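Local coordinates for cobalamin biosynthesis precorrin-6Y methylase (CbiE) (Archaeoglobus fulgidus, PDB 2BB3), which probably transfers a methyl group from S-adenosylmethionine to a precorrin intermediate in the biosynthesis of cobalamin, at residues A131-D136 with R180-E185; P99-L104 with A122-Q127. All coordinates share one frame; numbering follows the deposited sequence. Where two conformers were deposited one is given.

Contact 1 (A131-D136 with R180-E185); sequences ARLKVD and RVVLLE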
ATOM      1  N   ALA A 131      -6.692   7.110   0.021  1.00 31.00           N
ATOM      2  CA  ALA A 131      -6.422   8.448   0.524  1.00 32.40           C
ATOM      3  C   ALA A 131      -7.522   9.422   0.124  1.00 32.26           C
ATOM      4  O   ALA A 131      -7.852  10.316   0.889  1.00 31.72           O
ATOM      5  CB  ALA A 131      -5.076   8.941   0.033  1.00 32.91           C
ATOM      6  N   ARG A 132      -8.092   9.250  -1.065  1.00 35.07           N
ATOM      7  CA  ARG A 132      -9.184  10.135  -1.502  1.00 37.93           C
ATOM      8  C   ARG A 132     -10.440   9.908  -0.665  1.00 37.76           C
ATOM      9  O   ARG A 132     -11.145  10.847  -0.337  1.00 37.08           O
ATOM     10  CB  ARG A 132      -9.570   9.871  -2.967  1.00 39.12           C
ATOM     11  CG  ARG A 132      -8.507  10.193  -3.984  1.00 42.09           C
ATOM     12  CD  ARG A 132      -8.225  11.685  -4.080  1.00 45.46           C
ATOM     13  NE  ARG A 132      -7.505  11.954  -5.314  1.00 46.48           N
ATOM     14  CZ  ARG A 132      -6.185  11.957  -5.434  1.00 47.04           C
ATOM     15  NH1 ARG A 132      -5.427  11.715  -4.367  1.00 47.33           N
ATOM     16  NH2 ARG A 132      -5.628  12.163  -6.632  1.00 42.74           N
ATOM     17  N   LEU A 133     -10.695   8.643  -0.338  1.00 35.36           N
ATOM     18  CA  LEU A 133     -11.876   8.217   0.414  1.00 34.14           C
ATOM     19  C   LEU A 133     -11.754   8.320   1.923  1.00 34.76           C
ATOM     20  O   LEU A 133     -12.760   8.232   2.623  1.00 32.27           O
ATOM     21  CB  LEU A 133     -12.201   6.753   0.093  1.00 33.77           C
ATOM     22  CG  LEU A 133     -12.543   6.347  -1.341  1.00 32.61           C
ATOM     23  CD1 LEU A 133     -12.431   4.854  -1.474  1.00 33.81           C
ATOM     24  CD2 LEU A 133     -13.958   6.813  -1.668  1.00 34.04           C
ATOM     25  N   LYS A 134     -10.533   8.498   2.425  1.00 35.74           N
ATOM     26  CA  LYS A 134     -10.301   8.557   3.876  1.00 36.87           C
ATOM     27  C   LYS A 134     -10.680   7.200   4.485  1.00 35.72           C
ATOM     28  O   LYS A 134     -11.265   7.138   5.564  1.00 39.84           O
ATOM     29  CB  LYS A 134     -11.151   9.660   4.545  1.00 38.93           C
ATOM     30  CG  LYS A 134     -10.986  11.053   3.963  1.00 42.30           C
ATOM     31  CD  LYS A 134      -9.538  11.530   4.046  1.00 44.22           C
ATOM     32  CE  LYS A 134      -9.394  12.934   3.506  1.00 48.30           C
ATOM     33  NZ  LYS A 134     -10.273  13.896   4.215  1.00 47.92           N
ATOM     34  N   VAL A 135     -10.356   6.118   3.784  1.00 33.89           N
ATOM     35  CA  VAL A 135     -10.670   4.773   4.259  1.00 30.64           C
ATOM     36  C   VAL A 135      -9.393   3.988   4.544  1.00 29.90           C
ATOM     37  O   VAL A 135      -8.429   4.074   3.787  1.00 30.03           O
ATOM     38  CB  VAL A 135     -11.535   4.004   3.217  1.00 29.12           C
ATOM     39  CG1 VAL A 135     -11.704   2.550   3.644  1.00 24.89           C
ATOM     40  CG2 VAL A 135     -12.922   4.679   3.104  1.00 32.08           C
ATOM     41  N   ASP A 136      -9.378   3.234   5.639  0.51 28.23           N
ATOM     42  CA  ASP A 136      -8.194   2.459   6.008  0.54 29.47           C
ATOM     43  C   ASP A 136      -8.131   1.145   5.231  0.51 28.92           C
ATOM     44  O   ASP A 136      -9.166   0.554   4.911  0.59 29.36           O
ATOM     45  CB  ASP A 136      -8.191   2.169   7.525  0.50 25.96           C
ATOM     46  CG  ASP A 136      -6.803   1.873   8.065  0.48 25.70           C
ATOM     47  OD1 ASP A 136      -6.371   0.693   8.058  0.74 23.76           O
ATOM     48  OD2 ASP A 136      -6.132   2.831   8.501  0.66 24.72           O
ATOM     49  N   ARG A 180     -24.583   0.703  -4.244  1.00 51.61           N
ATOM     50  CA  ARG A 180     -23.981   1.991  -4.494  1.00 49.89           C
ATOM     51  C   ARG A 180     -22.489   1.749  -4.702  1.00 47.48           C
ATOM     52  O   ARG A 180     -21.866   1.009  -3.954  1.00 45.44           O
ATOM     53  CB  ARG A 180     -24.196   2.926  -3.298  1.00 55.56           C
ATOM     54  CG  ARG A 180     -23.435   4.248  -3.424  1.00 61.14           C
ATOM     55  CD  ARG A 180     -23.775   5.254  -2.325  1.00 65.74           C
ATOM     56  NE  ARG A 180     -25.084   5.877  -2.532  1.00 71.22           N
ATOM     57  CZ  ARG A 180     -25.543   6.915  -1.839  1.00 73.59           C
ATOM     58  NH1 ARG A 180     -24.800   7.460  -0.880  1.00 75.64           N
ATOM     59  NH2 ARG A 180     -26.744   7.411  -2.112  1.00 74.91           N
ATOM     60  N   VAL A 181     -21.921   2.347  -5.734  1.00 42.70           N
ATOM     61  CA  VAL A 181     -20.506   2.185  -5.972  1.00 40.42           C
ATOM     62  C   VAL A 181     -19.887   3.547  -6.223  1.00 39.78           C
ATOM     63  O   VAL A 181     -20.580   4.485  -6.623  1.00 36.41           O
ATOM     64  CB  VAL A 181     -20.223   1.255  -7.193  1.00 40.47           C
ATOM     65  CG1 VAL A 181     -20.824  -0.126  -6.948  1.00 38.69           C
ATOM     66  CG2 VAL A 181     -20.775   1.860  -8.467  1.00 40.33           C
ATOM     67  N   VAL A 182     -18.593   3.659  -5.932  1.00 36.71           N
ATOM     68  CA  VAL A 182     -17.856   4.884  -6.172  1.00 34.55           C
ATOM     69  C   VAL A 182     -16.766   4.456  -7.156  1.00 36.40           C
ATOM     70  O   VAL A 182     -16.046   3.488  -6.915  1.00 35.54           O
ATOM     71  CB  VAL A 182     -17.209   5.453  -4.878  1.00 35.12           C
ATOM     72  CG1 VAL A 182     -16.383   6.688  -5.203  1.00 34.59           C
ATOM     73  CG2 VAL A 182     -18.287   5.805  -3.855  1.00 35.11           C
ATOM     74  N   LEU A 183     -16.669   5.175  -8.272  1.00 37.04           N
ATOM     75  CA  LEU A 183     -15.698   4.888  -9.317  1.00 33.04           C
ATOM     76  C   LEU A 183     -14.585   5.921  -9.250  1.00 35.00           C
ATOM     77  O   LEU A 183     -14.848   7.119  -9.369  1.00 35.57           O
ATOM     78  CB  LEU A 183     -16.367   4.967 -10.700  1.00 31.30           C
ATOM     79  CG  LEU A 183     -17.602   4.090 -10.944  1.00 30.82           C
ATOM     80  CD1 LEU A 183     -18.148   4.272 -12.364  1.00 29.55           C
ATOM     81  CD2 LEU A 183     -17.245   2.647 -10.721  1.00 28.38           C
ATOM     82  N   LEU A 184     -13.349   5.464  -9.044  1.00 33.32           N
ATOM     83  CA  LEU A 184     -12.217   6.382  -9.023  1.00 34.02           C
ATOM     84  C   LEU A 184     -11.450   6.070 -10.309  1.00 33.34           C
ATOM     85  O   LEU A 184     -10.802   5.042 -10.437  1.00 33.02           O
ATOM     86  CB  LEU A 184     -11.375   6.198  -7.748  1.00 33.51           C
ATOM     87  CG  LEU A 184     -12.262   6.418  -6.513  1.00 34.49           C
ATOM     88  CD1 LEU A 184     -12.673   5.068  -5.949  1.00 35.27           C
ATOM     89  CD2 LEU A 184     -11.554   7.246  -5.454  1.00 33.74           C
ATOM     90  N   GLU A 185     -11.581   6.974 -11.274  1.00 33.59           N
ATOM     91  CA  GLU A 185     -10.995   6.821 -12.590  1.00 32.61           C
ATOM     92  C   GLU A 185      -9.777   7.663 -12.866  1.00 33.77           C
ATOM     93  O   GLU A 185      -9.736   8.864 -12.558  1.00 33.12           O
ATOM     94  CB  GLU A 185     -12.052   7.153 -13.652  1.00 31.33           C
ATOM     95  CG  GLU A 185     -13.332   6.376 -13.473  1.00 33.80           C
ATOM     96  CD  GLU A 185     -14.439   6.839 -14.404  1.00 37.61           C
ATOM     97  OE1 GLU A 185     -14.784   8.044 -14.372  1.00 41.66           O
ATOM     98  OE2 GLU A 185     -14.965   6.001 -15.167  1.00 36.99           O
TER
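Leu-133, on the last turn of helix 125-133, lowers its isobutyl group onto two alternate residues of strand 180-185, Val-182 and Leu-184. Its two points of touch are different atoms of one branch: methyl CD2 lies 4.3 Å from CG1 of Val-182, whereas the branch carbon CG stands 4.3 Å from CD2 of Leu-184. The leucine thus touches both residues of this strand face with bonded neighbours of its own side chain, and the spacing is that of relaxed apolar packing. Leu-184 also meets Arg-132, the residue before Leu-133. Its CG lies anti to its own carbonyl carbon (chi1 -58°), and from there CD2 serves both helix residues, meeting CB of Arg-132 at 4.1 Å. Arg-132 contributes just the root of its side chain here. The chain bends at chi2 (-68°) and carries the guanidinium group off the strand, passing Cys-188, which is disulfide-bonded to Cys-32, to a salt bridge between NH2 and Glu-192. A charged residue can in this way give its aliphatic part to a helix-sheet interface while its charged head pairs with a glutamate away from the strand.

The family fold places an alpha/beta domain on each side of the S-adenosylmethionine cleft, and here the helix that leaves the cleft packs against the mixed sheet of the C-terminal domain. Strand 180-185 runs between strands 209-213 and 193-198; Phe-212 receives both Leu-133 and Val-182, and Ile-194 touches Val-182 and Leu-184 from the neighbouring strand. Leu-184 also belongs to the S-adenosylhomocysteine pocket, though its side chain stays about 6 Å from the ligand. Immediately beyond Leu-133 the helix stops at Lys-134, whose positive phi (63°) turns the chain away from the sheet, and its NZ then bonds to the backbone oxygen of Ile-117 in the second subunit.

Contact 2 (P99-L104 with A122-Q127); sequences PMVAGL and AISSVQ. With SAH (S-adenosyl-L-homocysteine), chain C.
Val-101 aims its fork at the start of helix 125-133, each methyl finding a different residue. CG2 packs on CB of Ser-124 at 3.9 Å; CG1, placed anti to the backbone N (chi1 172°), reaches CG2 of Val-126 at 4.0 Å, the two valines approaching at a slant. Beside the branch carbon lies the amino-acid end of S-adenosylhomocysteine, with OXT 3.4 Å from CB of Val-101. The same residue holds the ligand by its backbone: Val-101 O accepts a hydrogen bond from the ligand N at 3.2 Å. With an alanine here both methyls would be gone, which would probably open a gap between the loop and the helix start and deprive Val-126 CG2 and Ser-124 CB of their packing.

Ser-124 meets the valine with its CB while its OG works along its own segment. As the N-cap it accepts from Gln-127 N, and Gln-127 OE1 accepts in return from Ser-124 N at 2.9 Å, nearly straight at 167° though from above the amide plane; the reciprocal bonds make a capping box. The box fixes the first helical turn, where Ser-125 sends its N to the ligand O at 3.0 Å in an almost linear bond (175°), joined by its OG. A carboxylate at a helix N-terminus is likely to gain from the helix dipole. At the far end Pro-99 makes a looser touch, its CD 4.1 Å from N of Ala-122, while Leu-166 of strand 162-167 backs both valines. A loop following one strand that takes the amino group and a capped helix that takes the carboxylate form part of the pocket for the amino-acid end of the cofactor, here the homocysteine of the bound product, in the cleft of tetrapyrrole methylases.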
ATOM      1  N   PRO A  99       4.387  -3.093  -7.127  1.00 27.11           N
ATOM      2  CA  PRO A  99       4.574  -4.421  -7.734  1.00 30.56           C
ATOM      3  C   PRO A  99       3.737  -5.557  -7.138  1.00 33.19           C
ATOM      4  O   PRO A  99       3.352  -6.486  -7.833  1.00 33.54           O
ATOM      5  CB  PRO A  99       6.077  -4.683  -7.558  1.00 30.70           C
ATOM      6  CG  PRO A  99       6.682  -3.300  -7.337  1.00 30.67           C
ATOM      7  CD  PRO A  99       5.640  -2.604  -6.521  1.00 28.98           C
HETATM    8  N   MSE A 100       3.460  -5.487  -5.848  1.00 33.85           N
HETATM    9  CA  MSE A 100       2.688  -6.534  -5.201  1.00 33.94           C
HETATM   10  C   MSE A 100       1.193  -6.195  -5.049  1.00 35.98           C
HETATM   11  O   MSE A 100       0.568  -6.529  -4.046  1.00 37.64           O
HETATM   12  CB  MSE A 100       3.307  -6.867  -3.845  1.00 37.22           C
HETATM   13  CG  MSE A 100       4.614  -7.692  -3.920  1.00 41.94           C
HETATM   14 SE   MSE A 100       4.388  -9.453  -4.796  0.89 49.62          SE
HETATM   15  CE  MSE A 100       5.145  -8.950  -6.505  1.00 42.93           C
ATOM     16  N   VAL A 101       0.651  -5.474  -6.028  1.00 33.32           N
ATOM     17  CA  VAL A 101      -0.775  -5.169  -6.068  1.00 33.15           C
ATOM     18  C   VAL A 101      -1.195  -5.521  -7.497  1.00 34.44           C
ATOM     19  O   VAL A 101      -0.851  -4.805  -8.443  1.00 35.93           O
ATOM     20  CB  VAL A 101      -1.110  -3.660  -5.839  1.00 30.68           C
ATOM     21  CG1 VAL A 101      -2.589  -3.436  -6.095  1.00 29.73           C
ATOM     22  CG2 VAL A 101      -0.738  -3.226  -4.421  1.00 26.90           C
ATOM     23  N   ALA A 102      -1.914  -6.630  -7.648  1.00 34.18           N
ATOM     24  CA  ALA A 102      -2.366  -7.083  -8.958  1.00 35.22           C
ATOM     25  C   ALA A 102      -1.156  -7.095  -9.864  1.00 38.46           C
ATOM     26  O   ALA A 102      -1.232  -6.700 -11.031  1.00 38.58           O
ATOM     27  CB  ALA A 102      -3.410  -6.144  -9.511  1.00 32.89           C
ATOM     28  N   GLY A 103      -0.029  -7.525  -9.313  1.00 39.57           N
ATOM     29  CA  GLY A 103       1.191  -7.525 -10.097  1.00 42.67           C
ATOM     30  C   GLY A 103       1.613  -8.864 -10.670  1.00 43.46           C
ATOM     31  O   GLY A 103       0.788  -9.686 -11.081  1.00 42.15           O
ATOM     32  N   LEU A 104       2.921  -9.074 -10.675  1.00 43.59           N
ATOM     33  CA  LEU A 104       3.522 -10.268 -11.226  1.00 44.94           C
ATOM     34  C   LEU A 104       3.576 -11.448 -10.263  1.00 45.06           C
ATOM     35  O   LEU A 104       3.930 -12.542 -10.655  1.00 45.57           O
ATOM     36  CB  LEU A 104       4.945  -9.936 -11.711  1.00 44.86           C
ATOM     37  CG  LEU A 104       5.025  -8.911 -12.852  1.00 46.91           C
ATOM     38  CD1 LEU A 104       6.482  -8.642 -13.198  1.00 48.32           C
ATOM     39  CD2 LEU A 104       4.259  -9.413 -14.081  1.00 47.70           C
ATOM     40  N   ALA A 122       6.191   0.635  -4.105  1.00 33.17           N
ATOM     41  CA  ALA A 122       5.941   2.001  -4.553  1.00 31.73           C
ATOM     42  C   ALA A 122       4.483   2.296  -4.186  1.00 32.17           C
ATOM     43  O   ALA A 122       3.792   1.417  -3.694  1.00 33.81           O
ATOM     44  CB  ALA A 122       6.158   2.122  -6.062  1.00 32.28           C
ATOM     45  N   ILE A 123       4.009   3.507  -4.440  1.00 31.48           N
ATOM     46  CA  ILE A 123       2.634   3.852  -4.117  1.00 31.32           C
ATOM     47  C   ILE A 123       1.642   3.363  -5.171  1.00 31.50           C
ATOM     48  O   ILE A 123       1.783   3.643  -6.359  1.00 28.14           O
ATOM     49  CB  ILE A 123       2.544   5.372  -3.864  1.00 33.02           C
ATOM     50  CG1 ILE A 123       3.203   5.632  -2.488  1.00 32.68           C
ATOM     51  CG2 ILE A 123       1.088   5.865  -3.900  1.00 28.88           C
ATOM     52  CD1 ILE A 123       3.690   6.989  -2.310  1.00 37.58           C
ATOM     53  N   SER A 124       0.653   2.594  -4.722  1.00 29.84           N
ATOM     54  CA  SER A 124      -0.330   2.009  -5.623  1.00 30.24           C
ATOM     55  C   SER A 124      -1.578   2.843  -5.812  1.00 29.27           C
ATOM     56  O   SER A 124      -1.858   3.750  -5.032  1.00 30.39           O
ATOM     57  CB  SER A 124      -0.740   0.617  -5.128  1.00 31.14           C
ATOM     58  OG  SER A 124      -1.429   0.703  -3.903  1.00 35.32           O
ATOM     59  N   SER A 125      -2.336   2.514  -6.853  1.00 26.36           N
ATOM     60  CA  SER A 125      -3.563   3.234  -7.138  1.00 30.47           C
ATOM     61  C   SER A 125      -4.506   2.936  -5.978  1.00 30.45           C
ATOM     62  O   SER A 125      -5.418   3.719  -5.669  1.00 33.71           O
ATOM     63  CB  SER A 125      -4.160   2.776  -8.476  1.00 25.64           C
ATOM     64  OG  SER A 125      -4.374   1.377  -8.502  1.00 31.68           O
ATOM     65  N   VAL A 126      -4.285   1.795  -5.341  1.00 29.84           N
ATOM     66  CA  VAL A 126      -5.083   1.418  -4.193  1.00 28.89           C
ATOM     67  C   VAL A 126      -4.862   2.436  -3.081  1.00 29.91           C
ATOM     68  O   VAL A 126      -5.818   2.915  -2.472  1.00 29.35           O
ATOM     69  CB  VAL A 126      -4.733  -0.008  -3.690  1.00 29.96           C
ATOM     70  CG1 VAL A 126      -5.235  -0.184  -2.220  1.00 29.26           C
ATOM     71  CG2 VAL A 126      -5.400  -1.045  -4.600  1.00 26.13           C
ATOM     72  N   GLN A 127      -3.610   2.785  -2.824  1.00 29.57           N
ATOM     73  CA  GLN A 127      -3.314   3.772  -1.791  1.00 29.79           C
ATOM     74  C   GLN A 127      -3.861   5.147  -2.122  1.00 30.39           C
ATOM     75  O   GLN A 127      -4.381   5.852  -1.244  1.00 30.97           O
ATOM     76  CB  GLN A 127      -1.802   3.889  -1.580  1.00 30.42           C
ATOM     77  CG  GLN A 127      -1.206   2.770  -0.763  1.00 28.01           C
ATOM     78  CD  GLN A 127       0.289   2.754  -0.858  1.00 29.65           C
ATOM     79  OE1 GLN A 127       0.846   2.240  -1.828  1.00 27.15           O
ATOM     80  NE2 GLN A 127       0.959   3.347   0.136  1.00 27.84           N
TER
HETATM   81  N   SAH C 201       0.485  -2.240  -9.784  1.00 34.82           N
HETATM   82  CA  SAH C 201      -0.568  -1.316  -9.914  1.00 35.15           C
HETATM   83  CB  SAH C 201      -1.848  -1.986 -10.411  1.00 36.69           C
HETATM   84  CG  SAH C 201      -1.936  -2.757 -11.720  1.00 37.97           C
HETATM   85  SD  SAH C 201      -3.354  -3.774 -12.032  1.00 40.17           S
HETATM   86  C   SAH C 201      -0.693  -0.585  -8.626  1.00 36.43           C
HETATM   87  O   SAH C 201      -1.397   0.336  -8.753  1.00 37.81           O
HETATM   88  OXT SAH C 201      -0.154  -0.959  -7.621  1.00 38.62           O
HETATM   89  C5' SAH C 201      -4.026  -2.444 -12.987  1.00 41.59           C
HETATM   90  C4' SAH C 201      -5.285  -1.820 -12.414  1.00 40.98           C
HETATM   91  O4' SAH C 201      -5.054  -0.903 -11.417  1.00 38.14           O
HETATM   92  C3' SAH C 201      -6.232  -1.192 -13.390  1.00 39.84           C
HETATM   93  O3' SAH C 201      -7.037  -2.079 -14.045  1.00 39.85           O
HETATM   94  C2' SAH C 201      -6.987  -0.289 -12.484  1.00 39.34           C
HETATM   95  O2' SAH C 201      -8.075  -0.895 -11.935  1.00 38.44           O
HETATM   96  C1' SAH C 201      -6.025   0.041 -11.401  1.00 38.14           C
HETATM   97  N9  SAH C 201      -5.382   1.308 -11.657  1.00 39.17           N
HETATM   98  C8  SAH C 201      -4.138   1.459 -11.997  1.00 35.42           C
HETATM   99  N7  SAH C 201      -3.822   2.701 -12.103  1.00 38.20           N
HETATM  100  C5  SAH C 201      -4.866   3.383 -11.827  1.00 36.02           C
HETATM  101  C6  SAH C 201      -5.080   4.720 -11.778  1.00 36.43           C
HETATM  102  N6  SAH C 201      -4.182   5.594 -12.057  1.00 31.50           N
HETATM  103  N1  SAH C 201      -6.279   5.145 -11.437  1.00 38.33           N
HETATM  104  C2  SAH C 201      -7.250   4.271 -11.158  1.00 37.26           C
HETATM  105  N3  SAH C 201      -7.014   2.980 -11.203  1.00 37.45           N
HETATM  106  C4  SAH C 201      -5.850   2.529 -11.542  1.00 35.91           C

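In the fold
Helix 125-133 serves both contacts: contact 2 forms at its capped start, contact 1 at its closing turn, their centres 16 Å apart. Contact 2 is wholly buried, its centre about 4 Å from the centre of the chain, and mixes valine packing with polar bonds to the ligand. Contact 1 lies farther out and is only partly buried; the touch there is purely apolar, and Arg-132 sends its charge to a salt bridge off the strand. Both join at the second subunit: in one of its two conformers Asp-136, beyond the helix, accepts hydrogen bonds from Ala-102 N and Gly-103 N in the other copy's 99-104 loop. The segment after one subunit's helix thus meets its partner's ligand-binding loop.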